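Local coordinates for protein folylpolyglutamate synthase (FolC) (PDB 6K8C) that probably adds glutamate to dihydropteroate and then further glutamates to reduced folates, spending ATP, in folate biosynthesis, at residues L77-P82 with E89-N94. Sequence-based numbering, arbitrary orientation.
Sequences LHFTSP and ERFFLN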
ATOM      1  N   LEU A  77       1.644   9.086 -11.939  1.00 26.19           N
ATOM      2  CA  LEU A  77       1.949   9.212 -10.522  1.00 24.16           C
ATOM      3  C   LEU A  77       1.142   8.185  -9.745  1.00 23.03           C
ATOM      4  O   LEU A  77      -0.079   8.100  -9.905  1.00 26.20           O
ATOM      5  CB  LEU A  77       1.639  10.614  -9.995  1.00 24.29           C
ATOM      6  CG  LEU A  77       2.170  10.819  -8.571  1.00 27.38           C
ATOM      7  CD1 LEU A  77       2.708  12.228  -8.429  1.00 26.79           C
ATOM      8  CD2 LEU A  77       1.115  10.540  -7.506  1.00 27.49           C
ATOM      9  N   HIS A  78       1.826   7.427  -8.892  1.00 24.77           N
ATOM     10  CA  HIS A  78       1.195   6.443  -8.025  1.00 26.76           C
ATOM     11  C   HIS A  78       1.252   6.956  -6.593  1.00 22.26           C
ATOM     12  O   HIS A  78       2.340   7.105  -6.024  1.00 24.10           O
ATOM     13  CB  HIS A  78       1.882   5.084  -8.139  1.00 22.65           C
ATOM     14  CG  HIS A  78       1.200   3.999  -7.368  1.00 24.20           C
ATOM     15  ND1 HIS A  78       1.844   2.845  -6.975  1.00 23.70           N
ATOM     16  CD2 HIS A  78      -0.074   3.888  -6.926  1.00 22.50           C
ATOM     17  CE1 HIS A  78       0.994   2.066  -6.331  1.00 21.84           C
ATOM     18  NE2 HIS A  78      -0.177   2.674  -6.287  1.00 24.10           N
ATOM     19  N   PHE A  79       0.085   7.220  -6.021  1.00 23.25           N
ATOM     20  CA  PHE A  79      -0.054   7.779  -4.682  1.00 22.83           C
ATOM     21  C   PHE A  79      -0.461   6.661  -3.730  1.00 22.86           C
ATOM     22  O   PHE A  79      -1.520   6.060  -3.908  1.00 24.41           O
ATOM     23  CB  PHE A  79      -1.107   8.886  -4.700  1.00 24.69           C
ATOM     24  CG  PHE A  79      -1.447   9.447  -3.348  1.00 25.25           C
ATOM     25  CD1 PHE A  79      -0.485  10.076  -2.580  1.00 27.90           C
ATOM     26  CD2 PHE A  79      -2.747   9.375  -2.869  1.00 30.10           C
ATOM     27  CE1 PHE A  79      -0.809  10.611  -1.348  1.00 26.59           C
ATOM     28  CE2 PHE A  79      -3.079   9.907  -1.637  1.00 31.45           C
ATOM     29  CZ  PHE A  79      -2.110  10.526  -0.879  1.00 26.14           C
ATOM     30  N   THR A  80       0.372   6.382  -2.725  1.00 23.48           N
ATOM     31  CA  THR A  80       0.124   5.287  -1.792  1.00 26.90           C
ATOM     32  C   THR A  80       0.206   5.791  -0.358  1.00 33.52           C
ATOM     33  O   THR A  80       0.630   6.915  -0.094  1.00 26.42           O
ATOM     34  CB  THR A  80       1.123   4.141  -1.987  1.00 27.80           C
ATOM     35  OG1 THR A  80       2.450   4.620  -1.731  1.00 27.44           O
ATOM     36  CG2 THR A  80       1.044   3.606  -3.402  1.00 25.15           C
ATOM     37  N   SER A  81      -0.202   4.940   0.582  1.00 27.27           N
ATOM     38  CA  SER A  81      -0.093   5.276   1.995  1.00 27.87           C
ATOM     39  C   SER A  81      -0.115   3.986   2.799  1.00 33.38           C
ATOM     40  O   SER A  81      -0.683   2.990   2.339  1.00 30.52           O
ATOM     41  CB  SER A  81      -1.234   6.207   2.435  1.00 31.56           C
ATOM     42  OG  SER A  81      -2.468   5.518   2.461  1.00 39.81           O
ATOM     43  N   PRO A  82       0.532   3.953   3.981  1.00 33.85           N
ATOM     44  CA  PRO A  82       1.366   5.044   4.486  1.00 37.07           C
ATOM     45  C   PRO A  82       2.768   4.909   3.917  1.00 37.20           C
ATOM     46  O   PRO A  82       2.906   4.520   2.765  1.00 40.13           O
ATOM     47  CB  PRO A  82       1.346   4.829   5.998  1.00 33.71           C
ATOM     48  CG  PRO A  82       1.278   3.336   6.138  1.00 32.12           C
ATOM     49  CD  PRO A  82       0.515   2.811   4.917  1.00 39.33           C
ATOM     50  N   GLU A  89       7.980   8.399  -0.071  1.00 27.74           N
ATOM     51  CA  GLU A  89       7.582   7.114  -0.657  1.00 26.44           C
ATOM     52  C   GLU A  89       6.162   7.148  -1.200  1.00 32.79           C
ATOM     53  O   GLU A  89       5.819   6.376  -2.105  1.00 25.56           O
ATOM     54  CB  GLU A  89       7.669   5.998   0.382  1.00 29.82           C
ATOM     55  CG  GLU A  89       9.052   5.635   0.844  1.00 26.92           C
ATOM     56  CD  GLU A  89       9.017   4.789   2.097  1.00 34.41           C
ATOM     57  OE1 GLU A  89       8.011   4.062   2.313  1.00 32.54           O
ATOM     58  OE2 GLU A  89       9.996   4.847   2.864  1.00 30.40           O
ATOM     59  N   ARG A  90       5.317   8.012  -0.641  1.00 23.65           N
ATOM     60  CA  ARG A  90       3.914   8.076  -1.012  1.00 26.25           C
ATOM     61  C   ARG A  90       3.695   8.555  -2.440  1.00 27.38           C
ATOM     62  O   ARG A  90       2.567   8.458  -2.934  1.00 24.97           O
ATOM     63  CB  ARG A  90       3.168   8.992  -0.032  1.00 25.29           C
ATOM     64  CG  ARG A  90       3.089   8.416   1.390  1.00 25.20           C
ATOM     65  CD  ARG A  90       2.747   9.498   2.409  1.00 28.57           C
ATOM     66  NE  ARG A  90       2.787   8.981   3.773  1.00 26.21           N
ATOM     67  CZ  ARG A  90       1.714   8.690   4.496  1.00 28.10           C
ATOM     68  NH1 ARG A  90       0.504   8.876   3.989  1.00 26.00           N
ATOM     69  NH2 ARG A  90       1.850   8.226   5.733  1.00 27.85           N
ATOM     70  N   PHE A  91       4.730   9.052  -3.117  1.00 22.28           N
ATOM     71  CA  PHE A  91       4.588   9.637  -4.448  1.00 26.51           C
ATOM     72  C   PHE A  91       5.606   8.993  -5.385  1.00 28.87           C
ATOM     73  O   PHE A  91       6.784   9.362  -5.387  1.00 27.93           O
ATOM     74  CB  PHE A  91       4.762  11.156  -4.395  1.00 29.00           C
ATOM     75  CG  PHE A  91       4.062  11.806  -3.232  1.00 26.83           C
ATOM     76  CD1 PHE A  91       2.734  12.195  -3.336  1.00 25.78           C
ATOM     77  CD2 PHE A  91       4.736  12.043  -2.039  1.00 25.94           C
ATOM     78  CE1 PHE A  91       2.084  12.812  -2.268  1.00 24.09           C
ATOM     79  CE2 PHE A  91       4.093  12.646  -0.967  1.00 26.23           C
ATOM     80  CZ  PHE A  91       2.764  13.033  -1.083  1.00 23.96           C
ATOM     81  N   PHE A  92       5.145   8.024  -6.172  1.00 26.96           N
ATOM     82  CA  PHE A  92       5.954   7.364  -7.193  1.00 28.29           C
ATOM     83  C   PHE A  92       5.643   8.057  -8.512  1.00 31.66           C
ATOM     84  O   PHE A  92       4.551   7.888  -9.063  1.00 29.46           O
ATOM     85  CB  PHE A  92       5.628   5.872  -7.252  1.00 25.07           C
ATOM     86  CG  PHE A  92       6.580   5.062  -8.099  1.00 28.72           C
ATOM     87  CD1 PHE A  92       7.801   4.654  -7.593  1.00 32.03           C
ATOM     88  CD2 PHE A  92       6.232   4.683  -9.386  1.00 28.93           C
ATOM     89  CE1 PHE A  92       8.667   3.896  -8.360  1.00 32.33           C
ATOM     90  CE2 PHE A  92       7.098   3.923 -10.165  1.00 27.61           C
ATOM     91  CZ  PHE A  92       8.314   3.530  -9.649  1.00 30.72           C
ATOM     92  N   LEU A  93       6.584   8.861  -9.002  1.00 29.25           N
ATOM     93  CA  LEU A  93       6.332   9.782 -10.105  1.00 31.84           C
ATOM     94  C   LEU A  93       7.251   9.453 -11.274  1.00 27.66           C
ATOM     95  O   LEU A  93       8.477   9.521 -11.142  1.00 31.40           O
ATOM     96  CB  LEU A  93       6.537  11.232  -9.654  1.00 30.89           C
ATOM     97  CG  LEU A  93       6.557  12.296 -10.750  1.00 34.85           C
ATOM     98  CD1 LEU A  93       5.209  12.379 -11.455  1.00 27.68           C
ATOM     99  CD2 LEU A  93       6.941  13.653 -10.165  1.00 34.11           C
ATOM    100  N   ASN A  94       6.652   9.108 -12.412  1.00 33.23           N
ATOM    101  CA  ASN A  94       7.378   8.857 -13.656  1.00 31.05           C
ATOM    102  C   ASN A  94       8.530   7.877 -13.442  1.00 33.35           C
ATOM    103  O   ASN A  94       9.665   8.106 -13.862  1.00 35.58           O
ATOM    104  CB  ASN A  94       7.872  10.170 -14.272  1.00 31.71           C
ATOM    105  CG  ASN A  94       6.736  11.126 -14.592  1.00 38.77           C
ATOM    106  OD1 ASN A  94       5.617  10.703 -14.878  1.00 35.93           O
ATOM    107  ND2 ASN A  94       7.017  12.424 -14.534  1.00 41.00           N
TER
HETATM  108  O   HOH W   1       3.706   5.478  -3.995  1.00 27.38           O
HETATM  109  O   HOH W   2      -0.212   9.124   1.337  1.00 33.73           O
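His78 and Phe92 form the antiparallel hydrogen-bonded pair of a beta hairpin. The N-to-C directions of its strands 77-79 and 91-93 lie at 168°. His78 N reaches Phe92 O at 2.8 Å, and Phe92 N returns a nearly straight bond to His78 O at 3.0 Å. Past the strand end, Thr80 N still bonds Arg90 O. One water bridges the segments here, donating to His78 O and Glu89 O and accepting from Thr80 OG1.

Leu77, Phe79, Phe91 and Leu93 share the face toward helix 121-132. The Phe79 and Phe91 rings lie side by side with planes at 30°, but barely overlap; their CE1 atoms touch at 3.7 Å. On the other face, His78 and Phe92 meet through CB atoms. His78 ND1 bonds Arg63 NE, and the Phe92 ring makes a cation-pi contact with Arg63.

Arg90 runs extended from CG to NE, which carries its guanidinium to Pro82, after the cis peptide bond. Pro82 CA lies over one guanidinium face, and Pro82 CB is 3.4 Å from Arg90 NH2.

Strand 77-79 runs parallel to core strand 138-142; strand 96-97 flanks 91-93. Water thus continues the backbone pairing where the strands part, while bonds from NE to His83 and from NH1 to a second water, held by Thr80 O, fix the guanidinium against Pro82.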